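Local coordinates for periplasmic oligopeptide-binding protein (Burkholderia pseudomallei, PDB 3ZS6), which probably binds oligopeptides in the periplasm and hands them to an ABC transporter for uptake, as other members of the solute-binding protein 5 family do, at residues A[414-422]-A[434-444]; A[479-488]-A[495-505]. One frame throughout, in Å; residues are numbered along the deposited sequence. Where two conformers were deposited one is given.

Contact 1: residues A[414-422]-A[434-444]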
loop_
_atom_site.group_PDB
_atom_site.type_symbol
_atom_site.label_atom_id
_atom_site.label_comp_id
_atom_site.label_asym_id
_atom_site.label_seq_id
_atom_site.Cartn_x
_atom_site.Cartn_y
_atom_site.Cartn_z
ATOM N N MET A 414 2.612 -1.183 12.884
ATOM C CA MET A 414 3.965 -1.110 12.334
ATOM C C MET A 414 3.986 -0.758 10.839
ATOM O O MET A 414 4.927 -0.133 10.365
ATOM C CB MET A 414 4.738 -2.417 12.575
ATOM C CG MET A 414 5.328 -2.558 13.989
ATOM S SD MET A 414 6.364 -1.166 14.526
ATOM C CE MET A 414 7.810 -1.368 13.502
ATOM N N THR A 415 2.965 -1.168 10.094
ATOM C CA THR A 415 2.960 -0.893 8.657
ATOM C C THR A 415 2.936 0.614 8.378
ATOM O O THR A 415 3.502 1.081 7.386
ATOM C CB THR A 415 1.804 -1.600 7.920
ATOM O OG1 THR A 415 1.896 -1.331 6.515
ATOM C CG2 THR A 415 0.444 -1.136 8.438
ATOM N N PHE A 416 2.300 1.377 9.260
ATOM C CA PHE A 416 2.216 2.822 9.068
ATOM C C PHE A 416 3.500 3.516 9.530
ATOM O O PHE A 416 3.893 4.562 8.992
ATOM C CB PHE A 416 0.966 3.387 9.751
ATOM C CG PHE A 416 -0.318 2.997 9.068
ATOM C CD1 PHE A 416 -0.721 3.638 7.901
ATOM C CD2 PHE A 416 -1.100 1.964 9.562
ATOM C CE1 PHE A 416 -1.897 3.279 7.257
ATOM C CE2 PHE A 416 -2.274 1.591 8.917
ATOM C CZ PHE A 416 -2.670 2.245 7.763
ATOM N N PHE A 417 4.174 2.922 10.512
ATOM C CA PHE A 417 5.479 3.432 10.921
ATOM C C PHE A 417 6.520 3.364 9.789
ATOM O O PHE A 417 7.508 4.092 9.818
ATOM C CB PHE A 417 5.988 2.739 12.198
ATOM C CG PHE A 417 5.401 3.310 13.483
ATOM C CD1 PHE A 417 5.772 4.570 13.935
ATOM C CD2 PHE A 417 4.501 2.569 14.248
ATOM C CE1 PHE A 417 5.236 5.098 15.118
ATOM C CE2 PHE A 417 3.966 3.078 15.430
ATOM C CZ PHE A 417 4.329 4.353 15.865
ATOM N N ASP A 418 6.297 2.507 8.794
ATOM C CA ASP A 418 7.181 2.464 7.624
ATOM C C ASP A 418 7.221 3.804 6.884
ATOM O O ASP A 418 8.122 4.052 6.081
ATOM C CB ASP A 418 6.773 1.349 6.651
ATOM C CG ASP A 418 7.238 -0.028 7.103
ATOM O OD1 ASP A 418 8.241 -0.103 7.844
ATOM O OD2 ASP A 418 6.612 -1.035 6.707
ATOM N N LEU A 419 6.247 4.667 7.150
ATOM C CA LEU A 419 6.196 5.983 6.498
ATOM C C LEU A 419 7.042 7.050 7.186
ATOM O O LEU A 419 7.345 8.087 6.588
ATOM C CB LEU A 419 4.756 6.493 6.443
ATOM C CG LEU A 419 3.755 5.629 5.686
ATOM C CD1 LEU A 419 2.354 6.222 5.814
ATOM C CD2 LEU A 419 4.177 5.479 4.217
ATOM N N ILE A 420 7.417 6.812 8.440
ATOM C CA ILE A 420 8.048 7.860 9.235
ATOM C C ILE A 420 9.323 7.445 9.977
ATOM O O ILE A 420 9.999 8.298 10.550
ATOM C CB ILE A 420 7.056 8.461 10.255
ATOM C CG1 ILE A 420 6.343 7.345 11.025
ATOM C CG2 ILE A 420 6.036 9.355 9.549
ATOM C CD1 ILE A 420 5.587 7.834 12.260
ATOM N N ARG A 421 9.650 6.153 9.969
ATOM C CA ARG A 421 10.896 5.672 10.583
ATOM C C ARG A 421 12.108 6.197 9.825
ATOM O O ARG A 421 12.123 6.177 8.594
ATOM C CB ARG A 421 10.957 4.132 10.597
ATOM C CG ARG A 421 10.132 3.468 11.679
ATOM C CD ARG A 421 10.422 1.964 11.762
ATOM N NE ARG A 421 10.252 1.297 10.471
ATOM C CZ ARG A 421 11.247 1.032 9.628
ATOM N NH1 ARG A 421 12.498 1.371 9.932
ATOM N NH2 ARG A 421 10.994 0.422 8.479
ATOM N N CYS A 422 13.124 6.655 10.558
ATOM C CA CYS A 422 14.364 7.138 9.955
ATOM C C CYS A 422 14.906 6.118 8.969
ATOM O O CYS A 422 15.087 4.951 9.311
ATOM C CB CYS A 422 15.435 7.374 11.025
ATOM S SG CYS A 422 15.084 8.664 12.235
ATOM N N PRO A 434 14.605 10.272 16.046
ATOM C CA PRO A 434 15.246 9.180 16.787
ATOM C C PRO A 434 14.463 8.777 18.033
ATOM O O PRO A 434 14.448 7.599 18.384
ATOM C CB PRO A 434 16.603 9.774 17.190
ATOM C CG PRO A 434 16.874 10.820 16.150
ATOM C CD PRO A 434 15.525 11.403 15.819
ATOM N N LYS A 435 13.829 9.737 18.700
ATOM C CA LYS A 435 13.003 9.411 19.857
ATOM C C LYS A 435 11.809 8.550 19.436
ATOM O O LYS A 435 11.524 7.517 20.054
ATOM C CB LYS A 435 12.537 10.673 20.577
ATOM C CG LYS A 435 11.652 10.400 21.780
ATOM C CD LYS A 435 12.345 9.493 22.793
ATOM C CE LYS A 435 11.479 9.276 24.030
ATOM N NZ LYS A 435 12.142 8.400 25.042
ATOM N N VAL A 436 11.114 8.965 18.380
ATOM C CA VAL A 436 10.042 8.137 17.843
ATOM C C VAL A 436 10.568 6.731 17.555
ATOM O O VAL A 436 9.982 5.742 17.987
ATOM C CB VAL A 436 9.418 8.733 16.559
ATOM C CG1 VAL A 436 8.521 7.705 15.886
ATOM C CG2 VAL A 436 8.643 10.009 16.880
ATOM N N ASP A 437 11.680 6.648 16.831
ATOM C CA ASP A 437 12.254 5.356 16.473
ATOM C C ASP A 437 12.599 4.521 17.712
ATOM O O ASP A 437 12.345 3.316 17.746
ATOM C CB ASP A 437 13.485 5.539 15.577
ATOM C CG ASP A 437 13.126 6.012 14.167
ATOM O OD1 ASP A 437 11.986 6.486 13.955
ATOM O OD2 ASP A 437 13.991 5.915 13.270
ATOM N N SER A 438 13.163 5.156 18.734
ATOM C CA SER A 438 13.569 4.405 19.921
ATOM C C SER A 438 12.347 3.928 20.695
ATOM O O SER A 438 12.353 2.836 21.258
ATOM C CB SER A 438 14.511 5.222 20.820
ATOM O OG SER A 438 13.794 5.958 21.792
ATOM N N LEU A 439 11.298 4.743 20.714
ATOM C CA LEU A 439 10.041 4.342 21.334
ATOM C C LEU A 439 9.454 3.112 20.639
ATOM O O LEU A 439 8.918 2.214 21.292
ATOM C CB LEU A 439 9.032 5.495 21.332
ATOM C CG LEU A 439 9.279 6.625 22.343
ATOM C CD1 LEU A 439 8.250 7.732 22.182
ATOM C CD2 LEU A 439 9.279 6.101 23.778
ATOM N N VAL A 440 9.553 3.067 19.313
ATOM C CA VAL A 440 9.046 1.916 18.566
ATOM C C VAL A 440 9.845 0.650 18.887
ATOM O O VAL A 440 9.273 -0.413 19.133
ATOM C CB VAL A 440 9.082 2.155 17.053
ATOM C CG1 VAL A 440 8.834 0.836 16.303
ATOM C CG2 VAL A 440 8.060 3.222 16.658
ATOM N N ALA A 441 11.169 0.770 18.873
ATOM C CA ALA A 441 12.039 -0.362 19.165
ATOM C C ALA A 441 11.754 -0.900 20.564
ATOM O O ALA A 441 11.743 -2.115 20.790
ATOM C CB ALA A 441 13.501 0.046 19.031
ATOM N N GLU A 442 11.512 0.016 21.496
ATOM C CA GLU A 442 11.151 -0.350 22.858
ATOM C C GLU A 442 9.814 -1.093 22.891
ATOM O O GLU A 442 9.704 -2.155 23.503
ATOM C CB GLU A 442 11.096 0.896 23.746
ATOM C CG GLU A 442 10.735 0.606 25.189
ATOM C CD GLU A 442 11.036 1.769 26.117
ATOM O OE1 GLU A 442 10.656 2.917 25.798
ATOM O OE2 GLU A 442 11.664 1.531 27.169
ATOM N N ALA A 443 8.806 -0.534 22.225
ATOM C CA ALA A 443 7.485 -1.157 22.166
ATOM C C ALA A 443 7.573 -2.597 21.682
ATOM O O ALA A 443 6.818 -3.461 22.130
ATOM C CB ALA A 443 6.555 -0.355 21.263
ATOM N N ASN A 444 8.496 -2.855 20.763
ATOM C CA ASN A 444 8.600 -4.177 20.162
ATOM C C ASN A 444 9.377 -5.166 21.028
ATOM O O ASN A 444 9.533 -6.332 20.668
ATOM C CB ASN A 444 9.178 -4.087 18.748
ATOM C CG ASN A 444 8.156 -3.594 17.741
ATOM O OD1 ASN A 444 6.971 -3.918 17.840
ATOM N ND2 ASN A 444 8.604 -2.799 16.776
HETATM O O HOH W 1 11.276 8.894 12.931
#

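Contact 2: residues A[479-488]-A[495-505]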
loop_
_atom_site.group_PDB
_atom_site.type_symbol
_atom_site.label_atom_id
_atom_site.label_comp_id
_atom_site.label_asym_id
_atom_site.label_seq_id
_atom_site.Cartn_x
_atom_site.Cartn_y
_atom_site.Cartn_z
ATOM N N ARG A 479 -16.739 0.227 -3.968
ATOM C CA ARG A 479 -16.503 -0.056 -5.376
ATOM C C ARG A 479 -17.683 -0.851 -5.942
ATOM O O ARG A 479 -18.522 -1.351 -5.181
ATOM C CB ARG A 479 -15.183 -0.819 -5.573
ATOM C CG ARG A 479 -15.165 -2.249 -5.016
ATOM C CD ARG A 479 -14.093 -3.114 -5.710
ATOM N NE ARG A 479 -12.764 -2.503 -5.645
ATOM C CZ ARG A 479 -11.890 -2.714 -4.662
ATOM N NH1 ARG A 479 -12.193 -3.524 -3.650
ATOM N NH2 ARG A 479 -10.710 -2.104 -4.684
ATOM N N LEU A 480 -17.756 -0.938 -7.269
ATOM C CA LEU A 480 -18.811 -1.700 -7.934
ATOM C C LEU A 480 -18.275 -3.053 -8.376
ATOM O O LEU A 480 -17.236 -3.134 -9.030
ATOM C CB LEU A 480 -19.362 -0.932 -9.142
ATOM C CG LEU A 480 -20.190 0.321 -8.823
ATOM C CD1 LEU A 480 -20.281 1.265 -10.023
ATOM C CD2 LEU A 480 -21.590 -0.062 -8.327
ATOM N N VAL A 481 -18.987 -4.111 -8.002
ATOM C CA VAL A 481 -18.652 -5.469 -8.415
ATOM C C VAL A 481 -19.960 -6.140 -8.838
ATOM O O VAL A 481 -20.938 -6.137 -8.088
ATOM C CB VAL A 481 -17.982 -6.270 -7.285
ATOM C CG1 VAL A 481 -17.708 -7.706 -7.727
ATOM C CG2 VAL A 481 -16.676 -5.584 -6.826
ATOM N N LYS A 482 -19.981 -6.687 -10.049
ATOM C CA LYS A 482 -21.211 -7.229 -10.633
ATOM C C LYS A 482 -21.855 -8.300 -9.742
ATOM O O LYS A 482 -21.163 -9.023 -9.017
ATOM C CB LYS A 482 -20.923 -7.790 -12.031
ATOM C CG LYS A 482 -20.463 -6.731 -13.043
ATOM C CD LYS A 482 -21.638 -5.873 -13.515
ATOM C CE LYS A 482 -21.220 -4.880 -14.599
ATOM N NZ LYS A 482 -22.405 -4.183 -15.187
ATOM N N SER A 483 -23.184 -8.384 -9.792
ATOM C CA SER A 483 -23.934 -9.355 -8.994
ATOM C C SER A 483 -23.557 -10.799 -9.313
ATOM O O SER A 483 -23.721 -11.685 -8.472
ATOM C CB SER A 483 -25.445 -9.161 -9.178
ATOM O OG SER A 483 -25.833 -7.883 -8.703
ATOM N N TYR A 484 -23.071 -11.047 -10.527
ATOM C CA TYR A 484 -22.654 -12.407 -10.889
ATOM C C TYR A 484 -21.230 -12.770 -10.431
ATOM O O TYR A 484 -20.764 -13.884 -10.680
ATOM C CB TYR A 484 -22.807 -12.658 -12.391
ATOM C CG TYR A 484 -22.154 -11.615 -13.273
ATOM C CD1 TYR A 484 -20.772 -11.604 -13.471
ATOM C CD2 TYR A 484 -22.920 -10.646 -13.914
ATOM C CE1 TYR A 484 -20.172 -10.643 -14.287
ATOM C CE2 TYR A 484 -22.337 -9.693 -14.728
ATOM C CZ TYR A 484 -20.962 -9.690 -14.909
ATOM O OH TYR A 484 -20.391 -8.733 -15.726
ATOM N N VAL A 485 -20.536 -11.840 -9.776
ATOM C CA VAL A 485 -19.217 -12.154 -9.216
ATOM C C VAL A 485 -19.338 -12.657 -7.782
ATOM O O VAL A 485 -19.655 -11.888 -6.872
ATOM C CB VAL A 485 -18.241 -10.959 -9.254
ATOM C CG1 VAL A 485 -16.900 -11.326 -8.566
ATOM C CG2 VAL A 485 -17.998 -10.513 -10.686
ATOM N N GLY A 486 -19.081 -13.946 -7.581
ATOM C CA GLY A 486 -19.219 -14.558 -6.261
ATOM C C GLY A 486 -17.921 -14.588 -5.464
ATOM O O GLY A 486 -16.826 -14.456 -6.029
ATOM N N GLY A 487 -18.043 -14.757 -4.149
ATOM C CA GLY A 487 -16.888 -14.859 -3.270
ATOM C C GLY A 487 -16.406 -13.568 -2.608
ATOM O O GLY A 487 -15.524 -13.602 -1.748
ATOM N N TYR A 488 -16.963 -12.429 -3.007
ATOM C CA TYR A 488 -16.540 -11.139 -2.453
ATOM C C TYR A 488 -17.038 -11.007 -1.015
ATOM O O TYR A 488 -18.202 -11.291 -0.737
ATOM C CB TYR A 488 -17.090 -9.981 -3.305
ATOM C CG TYR A 488 -16.400 -8.640 -3.092
ATOM C CD1 TYR A 488 -16.820 -7.762 -2.089
ATOM C CD2 TYR A 488 -15.331 -8.252 -3.899
ATOM C CE1 TYR A 488 -16.194 -6.534 -1.894
ATOM C CE2 TYR A 488 -14.689 -7.029 -3.707
ATOM C CZ TYR A 488 -15.125 -6.174 -2.707
ATOM O OH TYR A 488 -14.497 -4.964 -2.525
ATOM N N ASP A 495 -7.834 -4.798 1.597
ATOM C CA ASP A 495 -8.216 -4.845 0.187
ATOM C C ASP A 495 -7.221 -5.598 -0.692
ATOM O O ASP A 495 -6.857 -5.137 -1.781
ATOM C CB ASP A 495 -8.490 -3.442 -0.379
ATOM C CG ASP A 495 -9.150 -3.491 -1.762
ATOM O OD1 ASP A 495 -9.772 -4.524 -2.112
ATOM O OD2 ASP A 495 -9.049 -2.506 -2.503
ATOM N N MET A 496 -6.782 -6.759 -0.214
ATOM C CA MET A 496 -5.946 -7.640 -1.013
ATOM C C MET A 496 -6.796 -8.827 -1.460
ATOM O O MET A 496 -6.837 -9.882 -0.802
ATOM C CB MET A 496 -4.698 -8.077 -0.235
ATOM C CG MET A 496 -3.528 -7.062 -0.288
ATOM S SD MET A 496 -2.791 -6.888 -1.941
ATOM C CE MET A 496 -3.226 -5.206 -2.414
ATOM N N ARG A 497 -7.492 -8.634 -2.573
ATOM C CA ARG A 497 -8.486 -9.598 -3.033
ATOM C C ARG A 497 -8.050 -10.239 -4.341
ATOM O O ARG A 497 -8.159 -9.637 -5.409
ATOM C CB ARG A 497 -9.852 -8.905 -3.193
ATOM C CG ARG A 497 -10.426 -8.312 -1.876
ATOM C CD ARG A 497 -11.664 -7.447 -2.147
ATOM N NE ARG A 497 -12.562 -7.338 -0.991
ATOM C CZ ARG A 497 -12.624 -6.293 -0.164
ATOM N NH1 ARG A 497 -11.821 -5.240 -0.336
ATOM N NH2 ARG A 497 -13.485 -6.307 0.850
ATOM N N ALA A 498 -7.538 -11.459 -4.238
ATOM C CA ALA A 498 -6.987 -12.178 -5.380
ATOM C C ALA A 498 -8.088 -12.728 -6.265
ATOM O O ALA A 498 -9.160 -13.103 -5.785
ATOM C CB ALA A 498 -6.086 -13.314 -4.899
ATOM N N SER A 499 -7.819 -12.797 -7.562
ATOM C CA SER A 499 -8.807 -13.325 -8.496
ATOM C C SER A 499 -9.176 -14.799 -8.234
ATOM O O SER A 499 -10.319 -15.207 -8.453
ATOM C CB SER A 499 -8.312 -13.138 -9.930
ATOM O OG SER A 499 -8.058 -11.768 -10.190
ATOM N N GLN A 500 -8.219 -15.598 -7.763
ATOM C CA GLN A 500 -8.467 -17.033 -7.592
ATOM C C GLN A 500 -9.495 -17.345 -6.500
ATOM O O GLN A 500 -9.994 -18.474 -6.406
ATOM C CB GLN A 500 -7.169 -17.803 -7.318
ATOM C CG GLN A 500 -6.548 -17.536 -5.944
ATOM C CD GLN A 500 -5.570 -18.633 -5.537
ATOM O OE1 GLN A 500 -4.370 -18.395 -5.366
ATOM N NE2 GLN A 500 -6.086 -19.841 -5.380
ATOM N N ASP A 501 -9.796 -16.359 -5.663
ATOM C CA ASP A 501 -10.749 -16.566 -4.581
ATOM C C ASP A 501 -12.181 -16.224 -5.006
ATOM O O ASP A 501 -13.125 -16.452 -4.250
ATOM C CB ASP A 501 -10.332 -15.776 -3.327
ATOM C CG ASP A 501 -8.997 -16.260 -2.751
ATOM O OD1 ASP A 501 -8.804 -17.486 -2.661
ATOM O OD2 ASP A 501 -8.133 -15.423 -2.413
ATOM N N MET A 502 -12.340 -15.689 -6.216
ATOM C CA MET A 502 -13.672 -15.353 -6.729
ATOM C C MET A 502 -14.123 -16.334 -7.822
ATOM O O MET A 502 -13.334 -17.146 -8.299
ATOM C CB MET A 502 -13.714 -13.896 -7.219
ATOM C CG MET A 502 -13.663 -12.870 -6.076
ATOM S SD MET A 502 -13.555 -11.143 -6.618
ATOM C CE MET A 502 -11.816 -11.058 -7.066
ATOM N N TYR A 503 -15.393 -16.258 -8.203
ATOM C CA TYR A 503 -15.949 -17.165 -9.195
ATOM C C TYR A 503 -17.225 -16.563 -9.751
ATOM O O TYR A 503 -17.948 -15.863 -9.043
ATOM C CB TYR A 503 -16.247 -18.539 -8.570
ATOM C CG TYR A 503 -17.004 -18.438 -7.262
ATOM C CD1 TYR A 503 -18.387 -18.382 -7.241
ATOM C CD2 TYR A 503 -16.326 -18.361 -6.051
ATOM C CE1 TYR A 503 -19.081 -18.276 -6.048
ATOM C CE2 TYR A 503 -17.003 -18.246 -4.858
ATOM C CZ TYR A 503 -18.379 -18.206 -4.859
ATOM O OH TYR A 503 -19.048 -18.094 -3.664
ATOM N N LEU A 504 -17.512 -16.849 -11.016
ATOM C CA LEU A 504 -18.704 -16.305 -11.659
ATOM C C LEU A 504 -19.881 -17.248 -11.516
ATOM O O LEU A 504 -19.747 -18.452 -11.715
ATOM C CB LEU A 504 -18.443 -16.003 -13.136
ATOM C CG LEU A 504 -17.323 -15.000 -13.420
ATOM C CD1 LEU A 504 -17.443 -14.476 -14.839
ATOM C CD2 LEU A 504 -17.359 -13.845 -12.428
ATOM N N ILE A 505 -21.038 -16.697 -11.168
ATOM C CA ILE A 505 -22.251 -17.499 -11.035
ATOM C C ILE A 505 -23.295 -17.089 -12.061
ATOM O O ILE A 505 -23.146 -16.070 -12.738
ATOM C CB ILE A 505 -22.872 -17.360 -9.640
ATOM C CG1 ILE A 505 -23.115 -15.883 -9.322
ATOM C CG2 ILE A 505 -21.967 -17.985 -8.598
ATOM C CD1 ILE A 505 -23.711 -15.643 -7.950
#

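Contact 1: residues A[414-422]-A[434-444]
The short, weakly bonded helix at 414-417 and the loop after it pack against helix 434-443, through apolar side chains at one end and a carboxylate at the other, in a disulfide-closed loop of a type II periplasmic binding protein fold. Cys422, in the loop after the short helix, is joined to Cys432, two residues before helix 434-443. The packing centres on Val440, whose two methyls serve different partners. CG2 sits over one face of the Phe417 ring, offset toward the rim. Val440 CG2 makes a CH-pi contact 3.8 Å from the centroid of the Phe417 ring, 15° off its normal. Val436 CG1 also approaches Phe417, obliquely, at 4.3 Å from CE1. The other methyl, Val440 CG1, meets Met414 tip to tip, 3.6 Å from SD. The Met414 chain is bent at chi2 (-53°) and chi3 (-71°), which brings its sulfur round to the helix. Asn444 ND2 points almost straight at that sulfur in a weak hydrogen bond. The amide's stronger tie is through OD1 to Arg452 of helix 449-464, so Asn444 also connects the contact to the next helix. Met414 touches Arg452 as well.

At the other end the contact is polar. Asp437 turns its carboxylate toward the backbone of Ile420 to Cys422. One water, 2.8 Å from Ile420 O and 2.7 Å from Asp437 OD1, links carbonyl and carboxylate. Arg421 does not pair with Asp437. Its NH2 meets Asp418 OD1, in the guanidinium plane, and its NH1 reaches Glu106. Asp418 and Glu106 pair with the arginine, while Asp437 serves the main chain. The direct bond runs from Cys422 N to Asp437 OD2, 2.9 Å long, and uses the syn lone pair of that oxygen.

Contact 2: residues A[479-488]-A[495-505]
The Tyr488 ring and the Arg497 guanidinium lie flat against each other, their planes 5° apart. Arg497 NE lies over one face of the ring, 3.3 Å from Tyr488 CZ. In return, Tyr488 OH sits above the centre of the guanidinium. The OH lies close to Arg497 NE and NH1, but the angles are too poor for hydrogen bonds. At the ring edge is Met502 SD. At the guanidinium edge, in plane, is the carboxylate of Asp495.

The edge of the Arg479 guanidinium carries both Tyr488 OH and Asp495. Its two terminal nitrogens grip the carboxylate end-on. Arg479 NH2 to Asp495 OD2 is 2.8 Å and nearly straight, on the syn lone pair. Arg479 NH1 to Asp495 OD1 is 3.0 Å and comes from above the carboxylate plane. Arg497 NH1 reaches Asp495 OD1 from the same face of the carboxylate, 2.8 Å away. Asp495 is shared by the two arginines, and its charge would offset theirs where their NH1 atoms come close. Arg479 NH1 also donates to Tyr488 OH, which holds the phenol over Arg497.

Farther along, the Tyr503 ring lies with one face over the backbone of Gly486, whose CA makes a CH-pi contact 4.1 Å from the Tyr503 centroid. The ring is folded back by its first torsion (chi1 48°), which sets CG between the backbone N and the carbonyl carbon. Ile505 CG2 is at its edge. On the other face of the strand pair, Val485 CG2 packs on Leu504 CD2 and Val485 CG1 on Met502 SD.

Gly486 N to Tyr503 O is 2.7 Å, and Tyr503 N returns a bond to Gly486 O. Ile505 N adds a third, to Tyr484 O. The arrangement is a two-stranded antiparallel ladder, entered through a type I turn at Lys482-Val485, beside an Arg-Asp-Arg salt-bridge network.

In the fold
The two contacts follow one another along the chain and neither nest nor cross. Contact 1 comes first. It closes the loop 423-433, 11 residues without helix or strand, between segment 414-422, which starts on helix 414-417, and helix 434-443. The chain then passes through helix 449-464 and strand 470-480, a member of the seven-stranded mixed sheet. Contact 2 opens on the end of that strand. It spans only six intervening residues and brings the C-terminal strand 503-504 back against 485-486. Leu504 also bonds to Ala2, so both chain ends meet there. The centres of contact 1 and contact 2 are about 36 Å apart. The contacts lie on opposite sides of the chain's centre and do not touch.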